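Local coordinates for protein prolyl-tRNA synthetase (PDB 6UYH) that attaches proline to its cognate tRNA in two steps, activating the amino acid with ATP before transfer, and here holds the inhibitor halofuginone beside an ATP analogue, at residues V99-K104 with P113-P118; M75-V80 with E121-P126. One frame throughout, in Å; residues are numbered along the deposited sequence.

Overall arrangement
Both contacts lie buried near the dimer interface of the class II catalytic domain, and they show how the same small antiparallel sheet can be built from backbone bonds and anchored by packing. Contact 1 joins the two strands of a hairpin, and its chemistry is mainly that of main-chain hydrogen bonds. Contact 2 seats the loop and first strand residues of M75-V80 on helix E121-P126 by van der Waals packing, mostly of apolar side chains. The strand of P113-P118 links them: A115 and R117 bond through their backbone N to V80 and L78. Both also reach halofuginone, contact 1 by apolar touch at its halogenated end, contact 2 by the carboxylate of E121.

Contact 1 of 2, residues V99-K104 with P113-P118; sequences VAWVTK and PIALRP. With HFG (7-bromo-6-chloro-3-{3-[(2R,3S)-3-hydroxypiperidin-2-yl]-2-oxopropyl}quinazolin-4(3H)-one), chain D.
W101 and A115 face each other as a non-hydrogen-bonded pair, next to the hydrogen-bonded pair V102 and I114, in an antiparallel beta hairpin. Two backbone bonds grip that second pair, V102 N to I114 O at 2.8 Å and I114 N to V102 O at 3.2 Å. A third runs from L116 N to A100 O at 3.0 Å. In this pair a water stands in for the second direct bond, accepting from A100 N and donating to L116 O.

The side chains pack on two faces. On one, the methyl of A115 makes a CH-pi contact over the six-membered ring of W101, with CB 3.8 Å from the ring centroid. The chi1 of V99 (-176°) sets its CG1 tightly against A115 CB, 3.5 Å away, and over the same face of W101, while CG2 goes to halofuginone. On the other, the side chains of V102 and L116 cross at about a right angle, with V102 CG2 3.8 Å from L116 CD2, while V102 CB lies against I114 CG1.

Halofuginone touches the end of the hairpin: V99 CG2 is 3.5 Å from its bromine BR1, and P118 CB packs at 3.6 Å from C7 of the quinazolinone.

Within the chain, strand 108-116 is the middle of a three-stranded sheet, flanked by 79-81 and 100-105. Strand 100-105 pairs in turn with a strand of the second subunit, so the sheet continues across the dimer interface.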
# COMPACT_ATOMS: atom_id res chain seq x y z
N VAL A 99 19.77 11.52 -5.79
CA VAL A 99 18.42 12.06 -5.96
C VAL A 99 18.01 11.97 -7.42
O VAL A 99 18.74 12.42 -8.31
CB VAL A 99 18.36 13.52 -5.48
CG1 VAL A 99 16.94 14.02 -5.58
CG2 VAL A 99 18.91 13.67 -4.06
N ALA A 100 16.82 11.43 -7.68
CA ALA A 100 16.25 11.38 -9.02
C ALA A 100 15.38 12.62 -9.26
O ALA A 100 14.55 12.95 -8.41
CB ALA A 100 15.42 10.11 -9.21
N TRP A 101 15.58 13.29 -10.39
CA TRP A 101 14.93 14.56 -10.68
C TRP A 101 13.97 14.45 -11.86
O TRP A 101 14.36 14.02 -12.95
CB TRP A 101 15.96 15.65 -10.98
CG TRP A 101 16.69 16.06 -9.76
CD1 TRP A 101 17.90 15.60 -9.33
CD2 TRP A 101 16.25 17.02 -8.78
NE1 TRP A 101 18.25 16.21 -8.15
CE2 TRP A 101 17.25 17.09 -7.79
CE3 TRP A 101 15.12 17.83 -8.66
CZ2 TRP A 101 17.15 17.93 -6.69
CZ3 TRP A 101 15.02 18.67 -7.56
CH2 TRP A 101 16.03 18.71 -6.59
N VAL A 102 12.74 14.89 -11.65
CA VAL A 102 11.77 15.08 -12.73
C VAL A 102 12.03 16.45 -13.33
O VAL A 102 11.99 17.46 -12.63
CB VAL A 102 10.33 14.97 -12.21
CG1 VAL A 102 9.34 15.28 -13.34
CG2 VAL A 102 10.08 13.61 -11.61
N THR A 103 12.31 16.49 -14.64
CA THR A 103 12.63 17.77 -15.27
C THR A 103 11.81 18.08 -16.51
O THR A 103 11.98 19.15 -17.09
CB THR A 103 14.12 17.84 -15.65
OG1 THR A 103 14.34 17.05 -16.82
CG2 THR A 103 15.00 17.32 -14.51
N LYS A 104 10.94 17.18 -16.94
CA LYS A 104 10.18 17.40 -18.16
C LYS A 104 8.78 16.83 -18.00
O LYS A 104 8.58 15.84 -17.30
CB LYS A 104 10.86 16.76 -19.40
CG LYS A 104 12.27 17.26 -19.70
CD LYS A 104 12.79 16.73 -21.03
CE LYS A 104 12.07 17.37 -22.20
NZ LYS A 104 12.83 17.22 -23.47
N PRO A 113 12.15 21.88 -11.72
CA PRO A 113 12.39 20.46 -11.45
C PRO A 113 12.05 20.10 -10.01
O PRO A 113 12.27 20.87 -9.08
CB PRO A 113 13.90 20.30 -11.72
CG PRO A 113 14.21 21.39 -12.69
CD PRO A 113 13.32 22.55 -12.31
N ILE A 114 11.50 18.90 -9.84
CA ILE A 114 11.15 18.38 -8.53
C ILE A 114 11.76 16.99 -8.40
O ILE A 114 12.01 16.31 -9.40
CB ILE A 114 9.62 18.34 -8.31
CG1 ILE A 114 8.96 17.54 -9.43
CG2 ILE A 114 9.04 19.76 -8.21
CD1 ILE A 114 7.46 17.46 -9.28
N ALA A 115 11.99 16.57 -7.16
CA ALA A 115 12.68 15.32 -6.90
C ALA A 115 11.72 14.23 -6.43
O ALA A 115 10.61 14.50 -5.96
CB ALA A 115 13.80 15.53 -5.86
N LEU A 116 12.16 12.99 -6.59
CA LEU A 116 11.43 11.84 -6.07
C LEU A 116 11.91 11.51 -4.67
O LEU A 116 13.12 11.54 -4.39
CB LEU A 116 11.62 10.62 -6.98
CG LEU A 116 11.31 10.83 -8.46
CD1 LEU A 116 11.59 9.55 -9.22
CD2 LEU A 116 9.86 11.29 -8.67
N ARG A 117 10.96 11.22 -3.79
CA ARG A 117 11.09 10.83 -2.39
C ARG A 117 12.24 9.86 -2.17
O ARG A 117 12.16 8.70 -2.62
CB ARG A 117 9.77 10.19 -1.93
CG ARG A 117 9.79 9.54 -0.55
CD ARG A 117 8.37 9.16 -0.15
NE ARG A 117 7.72 8.32 -1.15
CZ ARG A 117 6.42 8.33 -1.42
NH1 ARG A 117 5.60 9.15 -0.80
NH2 ARG A 117 5.94 7.51 -2.35
N PRO A 118 13.32 10.27 -1.49
CA PRO A 118 14.37 9.30 -1.09
C PRO A 118 14.21 8.86 0.36
O PRO A 118 14.89 7.95 0.83
CB PRO A 118 15.65 10.11 -1.28
CG PRO A 118 15.23 11.51 -0.91
CD PRO A 118 13.78 11.66 -1.34
O4' HFG D . 16.48 7.88 5.17
C21 HFG D . 17.30 8.08 6.04
C3' HFG D . 16.91 8.23 7.49
C2' HFG D . 15.60 7.54 7.90
N1' HFG D . 14.42 8.15 7.27
C6' HFG D . 13.17 7.58 7.79
C5' HFG D . 13.09 6.10 7.57
C4' HFG D . 14.33 5.40 8.14
C39 HFG D . 15.60 6.04 7.62
O7' HFG D . 16.73 5.43 8.24
C1' HFG D . 18.80 8.21 5.71
N3 HFG D . 19.02 8.58 4.32
C4 HFG D . 18.66 9.86 3.92
O11 HFG D . 18.22 10.67 4.72
C10 HFG D . 18.82 10.11 2.48
C5 HFG D . 18.51 11.35 1.94
C2 HFG D . 19.49 7.65 3.43
N1 HFG D . 19.64 7.82 2.16
C9 HFG D . 19.28 9.07 1.66
C8 HFG D . 19.37 9.28 0.28
C7 HFG D . 19.03 10.52 -0.24
BR1 HFG D . 19.06 10.73 -2.12
C6 HFG D . 18.64 11.55 0.58
CL1 HFG D . 18.34 13.14 -0.05
O HOH W 1 15.34 10.36 -5.40

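Contact 2 of 2, residues M75-V80 with E121-P126; sequences MFPLFV and ETIMYP. With HFG (7-bromo-6-chloro-3-{3-[(2R,3S)-3-hydroxypiperidin-2-yl]-2-oxopropyl}quinazolin-4(3H)-one), chain D.
F76 lays one face of its ring against M124, whose CG stands over the ring centre, 3.5 Å from the centroid and 6° off the normal. This CH-pi contact is joined by a more distant Met-aromatic one, with M124 SD 4.6 Å from the F76 centroid. A bend at chi3 (69°) folds the M124 chain back, so that its terminal CE also reaches F76 CE1 at 3.8 Å.

The remaining packing centres on I123, whose CG1, CG2 and CD1 share it out. CG1 presses on V80 CB at 3.6 Å, the two side chains crossing nearly perpendicular; CG2 lies against F76 CB and P77 CD; and CD1 sits between V80 and the carbonyl P77 O, 3.6 Å from the latter. Beside it, V80 CG2 touches the hydroxyl T122 OG1 at 3.6 Å. Y39 of the second subunit packs on both P77 and I123.

The polar link to the ligand is made by E121, the first residue of this helix. Its OE2 accepts a 2.6 Å hydrogen bond from N1' of the halofuginone piperidine, while OE1 is bonded to T119 OG1, a residue that itself binds the drug.

The division of labour implies that van der Waals packing, without a hydrogen bond between the segments, seats the helix on M75-V80, while the T119 bond is consistent with fixing how the carboxylate is turned toward the inhibitor's ring nitrogen.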
# COMPACT_ATOMS: atom_id res chain seq x y z
N MET A 75 -0.45 9.30 4.17
CA MET A 75 0.28 9.25 2.91
C MET A 75 0.67 10.67 2.50
O MET A 75 -0.19 11.48 2.16
CB MET A 75 -0.53 8.59 1.80
CG MET A 75 0.30 8.38 0.52
SD MET A 75 1.77 7.36 0.81
CE MET A 75 1.03 5.90 1.54
N PHE A 76 1.97 10.93 2.50
CA PHE A 76 2.54 12.17 1.99
C PHE A 76 2.99 11.99 0.55
O PHE A 76 3.09 10.86 0.06
CB PHE A 76 3.72 12.60 2.87
CG PHE A 76 3.34 13.32 4.13
CD1 PHE A 76 2.85 12.63 5.23
CD2 PHE A 76 3.52 14.69 4.24
CE1 PHE A 76 2.54 13.30 6.42
CE2 PHE A 76 3.22 15.37 5.42
CZ PHE A 76 2.72 14.67 6.51
N PRO A 77 3.28 13.08 -0.16
CA PRO A 77 3.55 12.97 -1.61
C PRO A 77 4.89 12.34 -1.97
O PRO A 77 5.86 12.32 -1.20
CB PRO A 77 3.49 14.43 -2.08
CG PRO A 77 2.58 15.10 -1.10
CD PRO A 77 2.99 14.47 0.22
N LEU A 78 4.92 11.84 -3.21
CA LEU A 78 6.13 11.29 -3.82
C LEU A 78 7.12 12.39 -4.18
O LEU A 78 8.33 12.15 -4.21
CB LEU A 78 5.75 10.52 -5.10
CG LEU A 78 6.87 10.07 -6.05
CD1 LEU A 78 7.72 8.97 -5.42
CD2 LEU A 78 6.27 9.61 -7.38
N PHE A 79 6.63 13.58 -4.49
CA PHE A 79 7.47 14.66 -4.98
C PHE A 79 7.92 15.55 -3.84
O PHE A 79 7.17 15.78 -2.89
CB PHE A 79 6.73 15.50 -6.01
CG PHE A 79 6.37 14.76 -7.25
CD1 PHE A 79 7.36 14.14 -8.01
CD2 PHE A 79 5.05 14.68 -7.67
CE1 PHE A 79 7.03 13.45 -9.17
CE2 PHE A 79 4.72 13.98 -8.82
CZ PHE A 79 5.70 13.37 -9.58
N VAL A 80 9.13 16.08 -3.97
CA VAL A 80 9.67 17.01 -2.99
C VAL A 80 10.40 18.11 -3.74
O VAL A 80 11.07 17.86 -4.74
CB VAL A 80 10.57 16.29 -1.95
CG1 VAL A 80 11.75 15.56 -2.63
CG2 VAL A 80 11.07 17.27 -0.88
N GLU A 121 11.64 12.96 5.59
CA GLU A 121 11.84 13.98 6.62
C GLU A 121 11.51 15.38 6.11
O GLU A 121 10.79 16.14 6.77
CB GLU A 121 13.28 13.96 7.12
CG GLU A 121 13.60 12.85 8.13
CD GLU A 121 13.91 11.52 7.47
OE1 GLU A 121 13.89 11.43 6.22
OE2 GLU A 121 14.19 10.55 8.20
N THR A 122 12.05 15.75 4.93
CA THR A 122 11.85 17.12 4.43
C THR A 122 10.48 17.31 3.80
O THR A 122 10.08 18.46 3.56
CB THR A 122 12.93 17.50 3.41
OG1 THR A 122 12.82 16.67 2.24
CG2 THR A 122 14.33 17.39 4.01
N ILE A 123 9.76 16.21 3.55
CA ILE A 123 8.40 16.25 3.02
C ILE A 123 7.39 16.42 4.16
O ILE A 123 6.37 17.09 3.99
CB ILE A 123 8.12 14.96 2.23
CG1 ILE A 123 9.09 14.85 1.04
CG2 ILE A 123 6.64 14.87 1.77
CD1 ILE A 123 8.95 13.54 0.25
N MET A 124 7.67 15.84 5.32
CA MET A 124 6.73 15.78 6.43
C MET A 124 6.94 16.85 7.49
O MET A 124 5.96 17.31 8.09
CB MET A 124 6.80 14.41 7.10
CG MET A 124 6.36 13.30 6.18
SD MET A 124 6.67 11.67 6.90
CE MET A 124 5.46 11.67 8.22
N TYR A 125 8.18 17.27 7.75
CA TYR A 125 8.40 18.05 8.96
C TYR A 125 7.90 19.49 8.87
O TYR A 125 7.57 20.06 9.91
CB TYR A 125 9.88 17.99 9.36
CG TYR A 125 10.32 16.60 9.82
CD1 TYR A 125 9.37 15.59 10.03
CD2 TYR A 125 11.66 16.28 10.01
CE1 TYR A 125 9.75 14.33 10.44
CE2 TYR A 125 12.05 15.01 10.42
CZ TYR A 125 11.09 14.04 10.63
OH TYR A 125 11.46 12.77 11.03
N PRO A 126 7.76 20.10 7.68
CA PRO A 126 7.03 21.38 7.65
C PRO A 126 5.59 21.25 8.14
O PRO A 126 5.09 22.16 8.82
CB PRO A 126 7.12 21.81 6.18
CG PRO A 126 8.41 21.21 5.72
CD PRO A 126 8.43 19.85 6.39
O4' HFG D . 16.48 7.88 5.17
C21 HFG D . 17.30 8.08 6.04
C3' HFG D . 16.91 8.23 7.49
C2' HFG D . 15.60 7.54 7.90
N1' HFG D . 14.42 8.15 7.27
C6' HFG D . 13.17 7.58 7.79
C5' HFG D . 13.09 6.10 7.57
C4' HFG D . 14.33 5.40 8.14
C39 HFG D . 15.60 6.04 7.62
O7' HFG D . 16.73 5.43 8.24
C1' HFG D . 18.80 8.21 5.71
N3 HFG D . 19.02 8.58 4.32
C4 HFG D . 18.66 9.86 3.92
O11 HFG D . 18.22 10.67 4.72
C10 HFG D . 18.82 10.11 2.48
C5 HFG D . 18.51 11.35 1.94
C2 HFG D . 19.49 7.65 3.43
N1 HFG D . 19.64 7.82 2.16
C9 HFG D . 19.28 9.07 1.66
C8 HFG D . 19.37 9.28 0.28
C7 HFG D . 19.03 10.52 -0.24
BR1 HFG D . 19.06 10.73 -2.12
C6 HFG D . 18.64 11.55 0.58
CL1 HFG D . 18.34 13.14 -0.05